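Local atomic coordinates of outer membrane porin protein 32 (Delftia acidovorans, PDB entry 2FGQ), a protein that forms trimeric, anion-selective beta-barrel channels that let small anions cross the bacterial outer membrane. Residues Ala293-Lys298 against Leu303-Lys308; Gly113-Phe118 against Ala260-Lys265; Gly33-Arg38 against Gly327-Phe332; Ser98-Ser103 against Gly173-Tyr178. One frame throughout, in Å; residues are numbered along the deposited sequence.

From the N terminus, residues 33-38 of contact 3 come first. Their partner, 327-332, ends the chain, so contact 3 encloses all the others and sets a non-strand break in strand 26-48 beside the last barrel strand. Contact 4 joins helix 96-101, in the loop folded into the pore, to strand 171-179. Contact 2 ties the same loop, at 113-118, to strand 253-264. Contacts 4 and 2 cross along the chain and touch through Phe-118. Contact 1 follows in series, where the final long loop turns back on strand 286-297. It touches contact 2 through Leu-303. All four contacts reach the wall of the one 16-stranded barrel.

Contact 1 of 4, residues Ala293-Lys298 against Leu303-Lys308; sequences AFLKNK and LGLQAK
Leu-295 and Leu-305 interlock, and each uses one methyl branch to do so. Leu-305 sends CD2 between two side chains of the strand. Leu-305 CD2 lies 3.8 Å from Ala-293 CB and 4.0 Å from Leu-295 CB. Leu-295 answers with its own CD2, which lies against the backbone of the partner segment. Leu-295 CD2 is 3.2 Å from Leu-303 O and 3.5 Å from Gly-304 C. With CG anti to the backbone N of Leu-295 (chi1 -177°), the branch extends across to the loop. Leu-295 CD2 also meets Leu-303 CB at 4.1 Å. Further along, the side chains of Asn-297 and Leu-303 cross at about a right angle. The contact is buried and largely apolar.

Residues 303-308 belong to the long loop between the last two barrel strands, which here folds back inside the barrel. Strand 286-297 runs between strands 269-281 and 320-331. Leu-305 also touches Gln-273 and Gln-321 on these two neighbours. Leu-303 packs on Met-116 of the pore loop, and Ala-293 on Ile-112. The returning loop thus lies on the barrel wall and touches the pore loop through Leu-303.

Contact 2 of 4, residues Gly113-Phe118 against Ala260-Lys265; sequences GPFMGF and ALYDQK
Residues 113-118 lie in the third loop of the porin, which folds into the barrel and narrows the pore, and here Met-116 and Phe-115 meet Tyr-262 on the barrel wall. Met-116 N donates to Tyr-262 OH at 2.8 Å, 151° at the hydrogen, in the one hydrogen bond between the segments. The Met-116 side chain lies across the tyrosine at about a right angle. Its CB is 3.6 Å from Tyr-262 CZ. Met-116 CG stands beside the backbone N (chi1 -60°), which brings it to the hydroxyl as well, 3.5 Å from Tyr-262 OH. The sulfur approaches the ring obliquely, in a Met-aromatic contact. Met-116 SD is 4.5 Å from the centroid of the Tyr-262 ring and 34° off its normal. Phe-115 CE1 lies 4.1 Å from Tyr-262 CE1, one of the two carbons beside the hydroxyl-bearing CZ. Gly-117 N sits 3.4 Å above the Phe-115 ring plane, over its centre. A side chain on this glycine would run into that ring.

Outside the pair, Asp-105 accepts from Phe-115 N, and Trp-121 donates to Gly-117 O. A phenylalanine in place of Tyr-262 would probably leave the Met-116 amide without its acceptor and loosen the loop's hold on the wall. The contact combines a single directed polar bond with sulfur and ring packing. The hydroxyl satisfies a backbone N-H, while the ring supplies an apolar surface for the loop.

Contact 3 of 4, residues Gly33-Arg38 against Gly327-Phe332; sequences GASTSR and GIRHAF. With SO4 (sulfate ion), chain G; SO4 (sulfate ion), chain F.
Arg-329 reaches Ser-35 by a single hydrogen bond, from Arg-329 NH2 to Ser-35 OG, 2.9 Å long. The bond is bent, 135° at the hydrogen, and the serine oxygen lies 31° out of the guanidinium plane. The packing is slight: Ala-34 CB rests 3.6 Å from Arg-329 NH2.

Residues 33-38 span a non-strand break in strand 26-48 that turns into the pore, and 327-332 end the strand that closes the barrel against strand 4-17. Thr-36 OG1 binds the malate here, and Arg-38 lies close to Arg-75, which also binds the malate, as suits an anion-selective pore.

Charge-assisted hydrogen bonds hold two sulfates, probably from the crystallisation liquor. Arg-329 NH2 donates to O4 of one sulfate (2.9 Å), which meets the guanidinium edge. Arg-38 NH1 donates to O3 of the other (2.7 Å), and Arg-38 NH2 to its O4.

Within segment 33-38, Arg-38 NE and NH2 both grip Thr-36 O, at 2.8 and 2.9 Å, in the guanidinium plane. A leucine in place of Arg-38 would probably leave Thr-36 O without these two donors and the sulfate without this guanidinium.

The ring of Phe-332, the C-terminal residue, stacks on Phe-55 of a neighbouring subunit.

Contact 4 of 4, residues Ser98-Ser103 against Gly173-Tyr178; sequences SQKLTS and GGYVAY. With MLT (D-malate), chain H.
The backbones approach at Lys-100 and Tyr-175, with their CA atoms 7.8 Å apart. Residues 98-103 continue the short helix 96-101 into a 3-10 turn. Residues 173-178 are extended in a barrel strand. Here Thr-102 N donates to Ser-98 O. Ser-103 OG donates to Lys-100 O at 2.7 Å, nearly along the C=O axis.

The main side-chain contact is CH-pi. Lys-100 CB stands over one face of the Tyr-175 ring, 3.6 Å from its centroid and 15° off the normal. The lysine then runs on across the ring. Lys-100 CG lies 3.7 Å from Tyr-175 CE1, and CD follows close to the same carbon. CG is anti to the backbone N (chi1 -169°), which carries the chain out to the strand. Beyond the ring, Lys-100 NZ passes Ala-177 CB at 3.6 Å. Its charge is met by a salt bridge to Asp-179 and a hydrogen bond to Ser-186. A water joins the polar ends at one side: Gln-99 NE2 donates to it at 2.7 Å, and it is 3.0 Å from Tyr-175 OH. Elsewhere on the turn, Thr-102 OG1 lies 2.9 Å from malate O5, so this turn helps line the pocket.

Strand 171-179 lies between strands 148-155 and 183-196. Lys-100 touches Asn-149 and Ser-184 on those two strands. Phe-118, later in the pore loop, packs on Ser-98, Leu-101 and Thr-102. The helix is therefore set between the barrel wall and the rest of its own loop.

Contact 1 of 4, residues Ala293-Lys298 against Leu303-Lys308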
loop_
_atom_site.group_PDB
_atom_site.type_symbol
_atom_site.label_atom_id
_atom_site.label_comp_id
_atom_site.label_asym_id
_atom_site.label_seq_id
_atom_site.Cartn_x
_atom_site.Cartn_y
_atom_site.Cartn_z
ATOM N N ALA A 293 -28.632 13.802 -9.285
ATOM C CA ALA A 293 -28.135 15.163 -9.471
ATOM C C ALA A 293 -28.290 15.656 -10.893
ATOM O O ALA A 293 -28.271 14.900 -11.865
ATOM C CB ALA A 293 -26.702 15.225 -9.089
ATOM N N PHE A 294 -28.430 16.972 -10.992
ATOM C CA PHE A 294 -28.578 17.661 -12.267
ATOM C C PHE A 294 -27.656 18.855 -12.225
ATOM O O PHE A 294 -27.760 19.668 -11.321
ATOM C CB PHE A 294 -30.038 18.122 -12.467
ATOM C CG PHE A 294 -30.288 18.787 -13.785
ATOM C CD1 PHE A 294 -30.233 18.059 -14.961
ATOM C CD2 PHE A 294 -30.589 20.160 -13.841
ATOM C CE1 PHE A 294 -30.470 18.685 -16.197
ATOM C CE2 PHE A 294 -30.812 20.793 -15.060
ATOM C CZ PHE A 294 -30.775 20.048 -16.239
ATOM N N LEU A 295 -26.760 18.944 -13.196
ATOM C CA LEU A 295 -25.771 19.982 -13.289
ATOM C C LEU A 295 -25.956 20.683 -14.636
ATOM O O LEU A 295 -25.808 20.092 -15.688
ATOM C CB LEU A 295 -24.369 19.396 -13.188
ATOM C CG LEU A 295 -23.111 20.248 -13.196
ATOM C CD1 LEU A 295 -23.123 21.281 -12.100
ATOM C CD2 LEU A 295 -21.826 19.374 -13.087
ATOM N N LYS A 296 -26.262 21.977 -14.581
ATOM C CA LYS A 296 -26.485 22.776 -15.774
ATOM C C LYS A 296 -25.360 23.763 -15.963
ATOM O O LYS A 296 -25.233 24.704 -15.194
ATOM C CB LYS A 296 -27.784 23.549 -15.585
ATOM C CG LYS A 296 -28.183 24.435 -16.737
ATOM C CD LYS A 296 -29.567 25.077 -16.414
ATOM C CE LYS A 296 -30.732 24.380 -17.116
ATOM N NZ LYS A 296 -31.861 24.006 -16.182
ATOM N N ASN A 297 -24.539 23.535 -16.975
ATOM C CA ASN A 297 -23.501 24.454 -17.354
ATOM C C ASN A 297 -24.086 25.480 -18.309
ATOM O O ASN A 297 -24.819 25.121 -19.210
ATOM C CB ASN A 297 -22.386 23.725 -18.075
ATOM C CG ASN A 297 -21.624 22.784 -17.174
ATOM O OD1 ASN A 297 -21.772 21.516 -17.252
ATOM N ND2 ASN A 297 -20.836 23.349 -16.317
ATOM N N LYS A 298 -23.700 26.731 -18.120
ATOM C CA LYS A 298 -24.013 27.795 -19.086
ATOM C C LYS A 298 -22.751 28.198 -19.835
ATOM O O LYS A 298 -21.609 28.098 -19.324
ATOM C CB LYS A 298 -24.610 28.996 -18.362
ATOM C CG LYS A 298 -25.865 28.703 -17.564
ATOM C CD LYS A 298 -27.021 28.202 -18.416
ATOM C CE LYS A 298 -27.838 29.349 -19.006
ATOM N NZ LYS A 298 -28.940 28.784 -19.887
ATOM N N LEU A 303 -18.247 21.850 -16.288
ATOM C CA LEU A 303 -18.205 21.055 -15.070
ATOM C C LEU A 303 -18.988 19.763 -15.186
ATOM O O LEU A 303 -20.060 19.712 -15.766
ATOM C CB LEU A 303 -18.701 21.852 -13.871
ATOM C CG LEU A 303 -17.906 23.113 -13.532
ATOM C CD1 LEU A 303 -18.576 23.789 -12.354
ATOM C CD2 LEU A 303 -16.417 22.829 -13.237
ATOM N N GLY A 304 -18.446 18.733 -14.572
ATOM C CA GLY A 304 -19.106 17.448 -14.516
ATOM C C GLY A 304 -19.305 16.940 -13.103
ATOM O O GLY A 304 -18.540 17.264 -12.168
ATOM N N LEU A 305 -20.308 16.099 -12.958
ATOM C CA LEU A 305 -20.598 15.455 -11.696
ATOM C C LEU A 305 -19.500 14.442 -11.340
ATOM O O LEU A 305 -18.866 13.824 -12.217
ATOM C CB LEU A 305 -21.938 14.771 -11.763
ATOM C CG LEU A 305 -23.151 15.660 -11.969
ATOM C CD1 LEU A 305 -24.354 14.818 -12.402
ATOM C CD2 LEU A 305 -23.433 16.433 -10.696
ATOM N N GLN A 306 -19.323 14.222 -10.053
ATOM C CA GLN A 306 -18.187 13.422 -9.581
ATOM C C GLN A 306 -18.620 12.004 -9.204
ATOM O O GLN A 306 -18.711 11.672 -8.010
ATOM C CB GLN A 306 -17.548 14.135 -8.407
ATOM C CG GLN A 306 -16.995 15.494 -8.818
ATOM C CD GLN A 306 -15.961 15.402 -9.894
ATOM O OE1 GLN A 306 -16.199 15.790 -11.072
ATOM N NE2 GLN A 306 -14.802 14.910 -9.525
ATOM N N ALA A 307 -18.905 11.175 -10.217
ATOM C CA ALA A 307 -19.304 9.773 -9.967
ATOM C C ALA A 307 -18.009 8.955 -9.840
ATOM O O ALA A 307 -17.539 8.391 -10.837
ATOM C CB ALA A 307 -20.183 9.216 -11.093
ATOM N N LYS A 308 -17.410 8.951 -8.649
ATOM C CA LYS A 308 -16.092 8.369 -8.435
ATOM C C LYS A 308 -16.131 6.896 -8.819
ATOM O O LYS A 308 -17.026 6.161 -8.389
ATOM C CB LYS A 308 -15.665 8.497 -6.993
ATOM C CG LYS A 308 -14.277 7.978 -6.702
ATOM C CD LYS A 308 -13.851 8.290 -5.251
ATOM C CE LYS A 308 -13.203 9.666 -5.114
ATOM N NZ LYS A 308 -12.873 10.013 -3.709
#

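Contact 2 of 4, residues Gly113-Phe118 against Ala260-Lys265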
loop_
_atom_site.group_PDB
_atom_site.type_symbol
_atom_site.label_atom_id
_atom_site.label_comp_id
_atom_site.label_asym_id
_atom_site.label_seq_id
_atom_site.Cartn_x
_atom_site.Cartn_y
_atom_site.Cartn_z
ATOM N N GLY A 113 -23.393 14.533 -5.399
ATOM C CA GLY A 113 -24.134 15.660 -4.874
ATOM C C GLY A 113 -23.404 16.845 -4.292
ATOM O O GLY A 113 -24.075 17.809 -4.010
ATOM N N PRO A 114 -22.101 16.802 -4.010
ATOM C CA PRO A 114 -21.587 17.697 -2.992
ATOM C C PRO A 114 -21.240 19.058 -3.562
ATOM O O PRO A 114 -21.166 19.280 -4.763
ATOM C CB PRO A 114 -20.330 16.992 -2.499
ATOM C CG PRO A 114 -19.787 16.409 -3.700
ATOM C CD PRO A 114 -21.018 15.966 -4.555
ATOM N N PHE A 115 -21.018 19.952 -2.643
ATOM C CA PHE A 115 -20.467 21.271 -2.961
ATOM C C PHE A 115 -19.114 21.104 -3.624
ATOM O O PHE A 115 -18.264 20.325 -3.135
ATOM C CB PHE A 115 -20.292 22.018 -1.661
ATOM C CG PHE A 115 -19.795 23.422 -1.808
ATOM C CD1 PHE A 115 -20.525 24.349 -2.535
ATOM C CD2 PHE A 115 -18.634 23.799 -1.221
ATOM C CE1 PHE A 115 -20.074 25.691 -2.631
ATOM C CE2 PHE A 115 -18.176 25.124 -1.306
ATOM C CZ PHE A 115 -18.902 26.050 -2.029
ATOM N N MET A 116 -18.894 21.828 -4.718
ATOM C CA MET A 116 -17.641 21.695 -5.501
ATOM C C MET A 116 -16.663 22.841 -5.268
ATOM O O MET A 116 -15.706 22.978 -6.012
ATOM C CB MET A 116 -17.955 21.684 -7.010
ATOM C CG MET A 116 -18.833 20.611 -7.471
ATOM S SD MET A 116 -19.147 20.836 -9.318
ATOM C CE MET A 116 -17.612 21.137 -9.943
ATOM N N GLY A 117 -16.935 23.729 -4.312
ATOM C CA GLY A 117 -16.059 24.883 -4.111
ATOM C C GLY A 117 -14.576 24.537 -3.886
ATOM O O GLY A 117 -13.674 25.226 -4.377
ATOM N N PHE A 118 -14.334 23.472 -3.122
ATOM C CA PHE A 118 -12.950 23.013 -2.843
ATOM C C PHE A 118 -12.500 22.179 -4.022
ATOM O O PHE A 118 -12.505 20.935 -3.964
ATOM C CB PHE A 118 -12.840 22.247 -1.522
ATOM C CG PHE A 118 -13.156 23.062 -0.307
ATOM C CD1 PHE A 118 -12.150 23.770 0.307
ATOM C CD2 PHE A 118 -14.426 23.084 0.253
ATOM C CE1 PHE A 118 -12.371 24.491 1.455
ATOM C CE2 PHE A 118 -14.687 23.893 1.410
ATOM C CZ PHE A 118 -13.640 24.564 2.004
ATOM N N ALA A 260 -26.517 24.468 -5.632
ATOM C CA ALA A 260 -25.255 25.183 -5.681
ATOM C C ALA A 260 -25.124 25.949 -6.994
ATOM O O ALA A 260 -25.724 25.615 -8.020
ATOM C CB ALA A 260 -24.072 24.225 -5.517
ATOM N N LEU A 261 -24.360 27.022 -6.915
ATOM C CA LEU A 261 -24.040 27.847 -8.057
ATOM C C LEU A 261 -22.528 28.127 -8.049
ATOM O O LEU A 261 -21.970 28.505 -7.010
ATOM C CB LEU A 261 -24.821 29.168 -7.922
ATOM C CG LEU A 261 -24.635 30.226 -9.020
ATOM C CD1 LEU A 261 -23.418 30.992 -8.929
ATOM C CD2 LEU A 261 -24.789 29.726 -10.387
ATOM N N TYR A 262 -21.896 28.009 -9.218
ATOM C CA TYR A 262 -20.479 28.266 -9.413
ATOM C C TYR A 262 -20.327 29.320 -10.501
ATOM O O TYR A 262 -20.635 29.078 -11.672
ATOM C CB TYR A 262 -19.755 26.965 -9.789
ATOM C CG TYR A 262 -20.088 25.867 -8.825
ATOM C CD1 TYR A 262 -19.567 25.879 -7.555
ATOM C CD2 TYR A 262 -20.996 24.865 -9.157
ATOM C CE1 TYR A 262 -19.885 24.902 -6.630
ATOM C CE2 TYR A 262 -21.319 23.864 -8.243
ATOM C CZ TYR A 262 -20.745 23.881 -6.986
ATOM O OH TYR A 262 -21.073 22.930 -6.057
ATOM N N ASP A 263 -19.869 30.481 -10.073
ATOM C CA ASP A 263 -19.672 31.630 -10.935
ATOM C C ASP A 263 -18.199 31.761 -11.265
ATOM O O ASP A 263 -17.402 32.237 -10.464
ATOM C CB ASP A 263 -20.215 32.874 -10.266
ATOM C CG ASP A 263 -20.230 34.066 -11.183
ATOM O OD1 ASP A 263 -19.846 33.945 -12.375
ATOM O OD2 ASP A 263 -20.631 35.164 -10.774
ATOM N N GLN A 264 -17.853 31.284 -12.456
ATOM C CA GLN A 264 -16.491 31.116 -12.908
ATOM C C GLN A 264 -16.083 32.334 -13.716
ATOM O O GLN A 264 -16.319 32.398 -14.909
ATOM C CB GLN A 264 -16.398 29.828 -13.734
ATOM C CG GLN A 264 -16.783 28.622 -12.917
ATOM C CD GLN A 264 -17.340 27.489 -13.764
ATOM O OE1 GLN A 264 -18.593 27.352 -13.948
ATOM N NE2 GLN A 264 -16.439 26.678 -14.292
ATOM N N LYS A 265 -15.482 33.306 -13.043
ATOM C CA LYS A 265 -15.235 34.624 -13.664
ATOM C C LYS A 265 -14.286 34.588 -14.819
ATOM O O LYS A 265 -14.407 35.396 -15.744
ATOM C CB LYS A 265 -14.777 35.675 -12.649
ATOM C CG LYS A 265 -15.728 35.844 -11.519
ATOM C CD LYS A 265 -17.067 36.388 -11.962
ATOM C CE LYS A 265 -17.835 37.015 -10.828
ATOM N NZ LYS A 265 -19.173 37.502 -11.272
#

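Contact 3 of 4, residues Gly33-Arg38 against Gly327-Phe332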
loop_
_atom_site.group_PDB
_atom_site.type_symbol
_atom_site.label_atom_id
_atom_site.label_comp_id
_atom_site.label_asym_id
_atom_site.label_seq_id
_atom_site.Cartn_x
_atom_site.Cartn_y
_atom_site.Cartn_z
ATOM N N GLY A 33 -20.241 7.156 -2.447
ATOM C CA GLY A 33 -21.368 8.017 -2.771
ATOM C C GLY A 33 -21.986 8.717 -1.584
ATOM O O GLY A 33 -22.533 9.802 -1.751
ATOM N N ALA A 34 -21.952 8.084 -0.413
ATOM C CA ALA A 34 -22.533 8.625 0.831
ATOM C C ALA A 34 -21.433 9.043 1.832
ATOM O O ALA A 34 -21.524 10.082 2.462
ATOM C CB ALA A 34 -23.486 7.630 1.460
ATOM N N SER A 35 -20.387 8.241 1.975
ATOM C CA SER A 35 -19.186 8.607 2.748
ATOM C C SER A 35 -17.983 8.104 2.009
ATOM O O SER A 35 -18.051 7.067 1.351
ATOM C CB SER A 35 -19.204 7.966 4.125
ATOM O OG SER A 35 -20.302 8.389 4.910
ATOM N N THR A 36 -16.866 8.787 2.139
ATOM C CA THR A 36 -15.657 8.276 1.519
ATOM C C THR A 36 -15.212 6.971 2.156
ATOM O O THR A 36 -15.068 6.867 3.362
ATOM C CB THR A 36 -14.543 9.317 1.548
ATOM O OG1 THR A 36 -15.007 10.541 0.942
ATOM C CG2 THR A 36 -13.318 8.834 0.769
ATOM N N SER A 37 -15.012 5.974 1.310
ATOM C CA SER A 37 -14.512 4.681 1.759
ATOM C C SER A 37 -13.112 4.834 2.297
ATOM O O SER A 37 -12.318 5.581 1.749
ATOM C CB SER A 37 -14.472 3.658 0.627
ATOM O OG SER A 37 -15.696 3.475 -0.002
ATOM N N ARG A 38 -12.839 4.139 3.388
ATOM C CA ARG A 38 -11.566 4.320 4.078
ATOM C C ARG A 38 -11.209 3.142 4.939
ATOM O O ARG A 38 -12.060 2.323 5.297
ATOM C CB ARG A 38 -11.657 5.592 4.963
ATOM C CG ARG A 38 -12.521 5.430 6.200
ATOM C CD ARG A 38 -13.007 6.754 6.809
ATOM N NE ARG A 38 -13.934 7.400 5.914
ATOM C CZ ARG A 38 -14.560 8.539 6.166
ATOM N NH1 ARG A 38 -14.294 9.225 7.279
ATOM N NH2 ARG A 38 -15.455 9.004 5.305
ATOM N N GLY A 327 -26.246 2.831 -3.834
ATOM C CA GLY A 327 -25.182 2.068 -3.198
ATOM C C GLY A 327 -25.453 1.670 -1.767
ATOM O O GLY A 327 -26.540 1.852 -1.225
ATOM N N ILE A 328 -24.423 1.077 -1.173
ATOM C CA ILE A 328 -24.434 0.630 0.201
ATOM C C ILE A 328 -23.194 1.209 0.852
ATOM O O ILE A 328 -22.104 1.236 0.259
ATOM C CB ILE A 328 -24.462 -0.929 0.289
ATOM C CG1 ILE A 328 -24.455 -1.413 1.751
ATOM C CG2 ILE A 328 -23.335 -1.598 -0.451
ATOM C CD1 ILE A 328 -24.814 -2.876 1.932
ATOM N N ARG A 329 -23.374 1.649 2.090
ATOM C CA ARG A 329 -22.254 2.097 2.904
ATOM C C ARG A 329 -22.214 1.228 4.151
ATOM O O ARG A 329 -23.199 1.133 4.881
ATOM C CB ARG A 329 -22.495 3.558 3.274
ATOM C CG ARG A 329 -21.561 4.069 4.325
ATOM C CD ARG A 329 -22.417 4.506 5.523
ATOM N NE ARG A 329 -22.541 5.827 5.194
ATOM C CZ ARG A 329 -23.448 6.791 5.499
ATOM N NH1 ARG A 329 -24.587 6.704 6.237
ATOM N NH2 ARG A 329 -23.137 7.968 5.006
ATOM N N HIS A 330 -21.071 0.615 4.417
ATOM C CA HIS A 330 -20.901 -0.246 5.572
ATOM C C HIS A 330 -19.681 0.236 6.355
ATOM O O HIS A 330 -18.543 0.166 5.870
ATOM C CB HIS A 330 -20.713 -1.694 5.197
ATOM C CG HIS A 330 -20.605 -2.570 6.385
ATOM N ND1 HIS A 330 -19.446 -3.225 6.757
ATOM C CD2 HIS A 330 -21.516 -2.847 7.340
ATOM C CE1 HIS A 330 -19.678 -3.884 7.890
ATOM N NE2 HIS A 330 -20.930 -3.694 8.244
ATOM N N ALA A 331 -19.936 0.683 7.567
ATOM C CA ALA A 331 -18.878 1.138 8.485
ATOM C C ALA A 331 -18.501 0.011 9.416
ATOM O O ALA A 331 -19.342 -0.813 9.773
ATOM C CB ALA A 331 -19.363 2.326 9.304
ATOM N N PHE A 332 -17.233 -0.002 9.836
ATOM C CA PHE A 332 -16.769 -0.979 10.804
ATOM C C PHE A 332 -15.749 -0.359 11.746
ATOM O O PHE A 332 -15.229 0.742 11.501
ATOM C CB PHE A 332 -16.219 -2.220 10.110
ATOM C CG PHE A 332 -15.083 -1.958 9.158
ATOM C CD1 PHE A 332 -13.756 -2.018 9.591
ATOM C CD2 PHE A 332 -15.311 -1.684 7.829
ATOM C CE1 PHE A 332 -12.707 -1.790 8.719
ATOM C CE2 PHE A 332 -14.250 -1.442 6.964
ATOM C CZ PHE A 332 -12.933 -1.499 7.440
ATOM O OXT PHE A 332 -15.499 -0.989 12.791
HETATM S S SO4 G . -16.820 11.687 6.918
HETATM O O1 SO4 G . -17.840 10.666 6.557
HETATM O O2 SO4 G . -17.508 13.000 7.250
HETATM O O3 SO4 G . -15.966 11.180 8.054
HETATM O O4 SO4 G . -15.893 11.881 5.785
HETATM S S SO4 F . -25.427 10.768 6.269
HETATM O O1 SO4 F . -26.111 9.555 6.734
HETATM O O2 SO4 F . -26.418 11.770 5.846
HETATM O O3 SO4 F . -24.660 11.332 7.388
HETATM O O4 SO4 F . -24.519 10.456 5.159
#

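Contact 4 of 4, residues Ser98-Ser103 against Gly173-Tyr178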
loop_
_atom_site.group_PDB
_atom_site.type_symbol
_atom_site.label_atom_id
_atom_site.label_comp_id
_atom_site.label_asym_id
_atom_site.label_seq_id
_atom_site.Cartn_x
_atom_site.Cartn_y
_atom_site.Cartn_z
ATOM N N SER A 98 -10.796 23.435 5.360
ATOM C CA SER A 98 -11.653 22.434 4.753
ATOM C C SER A 98 -12.320 21.548 5.799
ATOM O O SER A 98 -13.505 21.234 5.668
ATOM C CB SER A 98 -10.897 21.567 3.747
ATOM O OG SER A 98 -9.982 20.749 4.439
ATOM N N GLN A 99 -11.579 21.171 6.837
ATOM C CA GLN A 99 -12.119 20.327 7.897
ATOM C C GLN A 99 -13.391 20.939 8.481
ATOM O O GLN A 99 -14.406 20.267 8.659
ATOM C CB GLN A 99 -11.096 20.061 8.987
ATOM C CG GLN A 99 -11.575 18.958 9.930
ATOM C CD GLN A 99 -10.598 18.627 10.977
ATOM O OE1 GLN A 99 -9.864 17.653 10.851
ATOM N NE2 GLN A 99 -10.594 19.408 12.049
ATOM N N LYS A 100 -13.350 22.233 8.727
ATOM C CA LYS A 100 -14.485 22.867 9.370
ATOM C C LYS A 100 -15.576 23.237 8.376
ATOM O O LYS A 100 -16.755 23.047 8.661
ATOM C CB LYS A 100 -14.009 24.113 10.112
ATOM C CG LYS A 100 -15.072 24.697 11.049
ATOM C CD LYS A 100 -15.361 23.792 12.231
ATOM C CE LYS A 100 -16.086 24.510 13.363
ATOM N NZ LYS A 100 -17.418 24.891 12.969
ATOM N N LEU A 101 -15.212 23.781 7.230
ATOM C CA LEU A 101 -16.231 24.346 6.346
ATOM C C LEU A 101 -16.939 23.261 5.510
ATOM O O LEU A 101 -18.093 23.437 5.129
ATOM C CB LEU A 101 -15.654 25.421 5.438
ATOM C CG LEU A 101 -15.494 26.804 6.100
ATOM C CD1 LEU A 101 -16.869 27.423 6.305
ATOM C CD2 LEU A 101 -14.716 26.791 7.375
ATOM N N THR A 102 -16.292 22.132 5.230
ATOM C CA THR A 102 -16.997 21.077 4.500
ATOM C C THR A 102 -18.124 20.464 5.350
ATOM O O THR A 102 -18.982 19.813 4.812
ATOM C CB THR A 102 -16.078 19.928 3.980
ATOM O OG1 THR A 102 -15.317 19.359 5.042
ATOM C CG2 THR A 102 -15.099 20.439 2.981
ATOM N N SER A 103 -18.123 20.698 6.659
ATOM C CA SER A 103 -19.207 20.213 7.524
ATOM C C SER A 103 -20.600 20.796 7.152
ATOM O O SER A 103 -21.628 20.208 7.513
ATOM C CB SER A 103 -18.884 20.477 9.000
ATOM O OG SER A 103 -19.125 21.862 9.313
ATOM N N GLY A 173 -3.523 29.191 7.089
ATOM C CA GLY A 173 -4.955 29.394 7.102
ATOM C C GLY A 173 -5.563 29.011 8.418
ATOM O O GLY A 173 -4.923 28.458 9.290
ATOM N N GLY A 174 -6.830 29.350 8.570
ATOM C CA GLY A 174 -7.518 29.039 9.787
ATOM C C GLY A 174 -8.954 29.491 9.736
ATOM O O GLY A 174 -9.411 30.049 8.740
ATOM N N TYR A 175 -9.645 29.245 10.836
ATOM C CA TYR A 175 -11.034 29.637 10.955
ATOM C C TYR A 175 -11.355 30.051 12.377
ATOM O O TYR A 175 -10.695 29.676 13.328
ATOM C CB TYR A 175 -11.986 28.503 10.548
ATOM C CG TYR A 175 -11.968 27.310 11.453
ATOM C CD1 TYR A 175 -12.739 27.251 12.632
ATOM C CD2 TYR A 175 -11.186 26.216 11.122
ATOM C CE1 TYR A 175 -12.686 26.122 13.462
ATOM C CE2 TYR A 175 -11.137 25.120 11.905
ATOM C CZ TYR A 175 -11.847 25.060 13.080
ATOM O OH TYR A 175 -11.782 23.887 13.793
ATOM N N VAL A 176 -12.396 30.861 12.471
ATOM C CA VAL A 176 -13.110 31.103 13.714
ATOM C C VAL A 176 -14.557 30.641 13.532
ATOM O O VAL A 176 -15.123 30.708 12.438
ATOM C CB VAL A 176 -13.046 32.595 14.124
ATOM C CG1 VAL A 176 -11.629 32.977 14.479
ATOM C CG2 VAL A 176 -13.644 33.529 13.074
ATOM N N ALA A 177 -15.146 30.148 14.609
ATOM C CA ALA A 177 -16.464 29.566 14.558
ATOM C C ALA A 177 -17.199 29.664 15.885
ATOM O O ALA A 177 -16.595 29.928 16.943
ATOM C CB ALA A 177 -16.380 28.135 14.158
ATOM N N TYR A 178 -18.503 29.494 15.773
ATOM C CA TYR A 178 -19.412 29.358 16.904
ATOM C C TYR A 178 -20.219 28.076 16.667
ATOM O O TYR A 178 -20.866 27.936 15.623
ATOM C CB TYR A 178 -20.322 30.592 17.001
ATOM C CG TYR A 178 -21.273 30.474 18.164
ATOM C CD1 TYR A 178 -20.886 30.822 19.440
ATOM C CD2 TYR A 178 -22.528 29.954 17.990
ATOM C CE1 TYR A 178 -21.756 30.668 20.536
ATOM C CE2 TYR A 178 -23.392 29.768 19.074
ATOM C CZ TYR A 178 -23.012 30.146 20.340
ATOM O OH TYR A 178 -23.888 29.951 21.396
HETATM C C1 MLT H . -13.031 13.525 2.984
HETATM O O1 MLT H . -13.900 12.614 2.528
HETATM O O2 MLT H . -12.765 13.643 4.253
HETATM C C2 MLT H . -12.348 14.515 2.116
HETATM O O3 MLT H . -11.995 13.936 0.886
HETATM C C3 MLT H . -13.241 15.741 1.997
HETATM C C4 MLT H . -13.696 16.075 3.403
HETATM O O4 MLT H . -13.981 15.167 4.307
HETATM O O5 MLT H . -13.815 17.283 3.792
HETATM O O HOH W 1 -12.394 21.467 12.202
#